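Local coordinates for protein probable polysaccharide deacetylase PDAA (Bacillus subtilis, PDB 1W1B) that removes the acetyl group from N-acetylmuramic acid residues of peptidoglycan, leading to the muramic delta-lactam of the spore cortex, at residues I115-F120 and D138-E143. Residues are numbered along the deposited sequence; the frame is centred on the assembly and turned at random.
Sequences IGNHSF and DSVNEE. With CD (cadmium ion), chain C.
The metal-binding H-x-x-x-H motif of the NodB homology fold starts where strand 114-117 ends, and there Asn-117, the backbone of Ser-119 and Phe-120 pack against Ser-139, Val-140 and Asn-141 of helix 130-148. Asn-117 forms an Asx turn: its OD1 accepts from Ser-119 N, 2.8 Å away, which lies in the plane of the side-chain carbonyl at a C=O...N angle of 153°. The same amide lies against Val-140, whose CB is 3.6 Å from Asn-117 OD1, while Asn-117 ND2 donates to the backbone oxygen of Leu-137. The Asn-117 and Asn-141 amides stand 77° apart; Asn-141 OD1 accepts from a water 2.8 Å away that Asn-117 ND2 reaches weakly. Val-140 holds CG1 anti to its own N (chi1 165°), which puts CG2 beside that N and against the turn, 3.3 Å from Phe-120 N. Replacing Asn-117 by alanine removes the amide, which is likely to leave Ser-119 N and Leu-137 O without this partner and the turn from His-118 toward His-122 less firmly held. The His-118 ring leads away from the helix and binds cadmium through NE2 at 2.4 Å; His-122 is the second protein ligand. Ser-139 OG, hydrogen-bonded to Asp-135 O, meets Phe-120 at CB, 3.3 Å away, and approaches its ring obliquely, 3.4 Å from CD2.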
# COMPACT_ATOMS: atom_id res chain seq x y z
N ILE A 115 -5.90 -6.85 4.04
CA ILE A 115 -6.72 -5.75 3.57
C ILE A 115 -6.42 -4.54 4.46
O ILE A 115 -6.64 -4.58 5.67
CB ILE A 115 -8.22 -6.12 3.62
CG1 ILE A 115 -8.52 -7.19 2.57
CG2 ILE A 115 -9.06 -4.88 3.35
CD1 ILE A 115 -9.87 -7.91 2.78
N GLY A 116 -5.87 -3.49 3.85
CA GLY A 116 -5.51 -2.29 4.57
C GLY A 116 -6.59 -1.23 4.42
O GLY A 116 -7.50 -1.37 3.60
N ASN A 117 -6.47 -0.15 5.18
CA ASN A 117 -7.47 0.91 5.17
C ASN A 117 -7.04 2.13 4.35
O ASN A 117 -5.98 2.73 4.60
CB ASN A 117 -7.78 1.34 6.61
CG ASN A 117 -9.20 1.88 6.77
OD1 ASN A 117 -9.68 2.67 5.95
ND2 ASN A 117 -9.87 1.46 7.83
N HIS A 118 -7.87 2.49 3.38
CA HIS A 118 -7.59 3.66 2.55
C HIS A 118 -8.71 4.69 2.75
O HIS A 118 -8.87 5.61 1.94
CB HIS A 118 -7.46 3.25 1.07
CG HIS A 118 -6.65 4.20 0.24
ND1 HIS A 118 -5.65 4.98 0.77
CD2 HIS A 118 -6.66 4.45 -1.09
CE1 HIS A 118 -5.07 5.68 -0.20
NE2 HIS A 118 -5.67 5.37 -1.34
N SER A 119 -9.47 4.52 3.85
CA SER A 119 -10.60 5.38 4.26
C SER A 119 -11.86 5.16 3.42
O SER A 119 -11.79 4.79 2.25
CB SER A 119 -10.25 6.87 4.23
OG SER A 119 -10.34 7.37 2.91
N PHE A 120 -13.01 5.43 4.02
CA PHE A 120 -14.27 5.21 3.33
C PHE A 120 -14.52 6.08 2.11
O PHE A 120 -14.79 5.56 1.02
CB PHE A 120 -15.46 5.35 4.30
CG PHE A 120 -16.71 4.69 3.79
CD1 PHE A 120 -17.60 5.39 2.98
CD2 PHE A 120 -16.94 3.33 4.02
CE1 PHE A 120 -18.70 4.74 2.39
CE2 PHE A 120 -18.02 2.67 3.44
CZ PHE A 120 -18.90 3.37 2.62
N ASP A 138 -13.26 3.35 10.53
CA ASP A 138 -14.05 2.22 11.04
C ASP A 138 -15.04 1.67 10.03
O ASP A 138 -15.19 0.44 9.92
CB ASP A 138 -14.81 2.60 12.34
CG ASP A 138 -15.72 1.45 12.84
OD1 ASP A 138 -16.96 1.55 12.70
OD2 ASP A 138 -15.18 0.43 13.36
N SER A 139 -15.71 2.56 9.29
CA SER A 139 -16.71 2.13 8.33
C SER A 139 -16.15 1.21 7.24
O SER A 139 -16.88 0.36 6.70
CB SER A 139 -17.43 3.35 7.72
OG SER A 139 -16.52 4.33 7.26
N VAL A 140 -14.87 1.35 6.92
CA VAL A 140 -14.23 0.47 5.93
C VAL A 140 -14.13 -0.94 6.55
O VAL A 140 -14.51 -1.93 5.91
CB VAL A 140 -12.81 1.01 5.51
CG1 VAL A 140 -12.01 -0.07 4.77
CG2 VAL A 140 -12.97 2.21 4.59
N ASN A 141 -13.64 -1.02 7.79
CA ASN A 141 -13.53 -2.32 8.47
C ASN A 141 -14.91 -2.94 8.70
O ASN A 141 -15.09 -4.16 8.60
CB ASN A 141 -12.83 -2.17 9.82
CG ASN A 141 -11.43 -1.63 9.70
OD1 ASN A 141 -10.73 -1.93 8.74
ND2 ASN A 141 -11.01 -0.84 10.68
N GLU A 142 -15.88 -2.09 9.01
CA GLU A 142 -17.25 -2.55 9.25
C GLU A 142 -17.80 -3.24 8.00
O GLU A 142 -18.49 -4.27 8.09
CB GLU A 142 -18.13 -1.35 9.61
CG GLU A 142 -19.63 -1.62 9.62
CD GLU A 142 -20.17 -2.05 10.99
OE1 GLU A 142 -19.41 -2.05 11.97
OE2 GLU A 142 -21.38 -2.39 11.07
N GLU A 143 -17.50 -2.67 6.84
CA GLU A 143 -17.97 -3.23 5.57
C GLU A 143 -17.20 -4.49 5.17
O GLU A 143 -17.78 -5.45 4.67
CB GLU A 143 -17.87 -2.17 4.48
CG GLU A 143 -18.65 -2.53 3.21
CD GLU A 143 -20.13 -2.74 3.50
OE1 GLU A 143 -20.73 -1.89 4.21
OE2 GLU A 143 -20.69 -3.74 3.00
CD CD C . -5.69 6.67 -3.40
O HOH W 1 -7.97 -1.36 8.66
O HOH W 2 -3.37 5.86 -4.60
O HOH W 3 -3.97 8.05 -2.50
O HOH W 4 -7.03 5.02 -4.56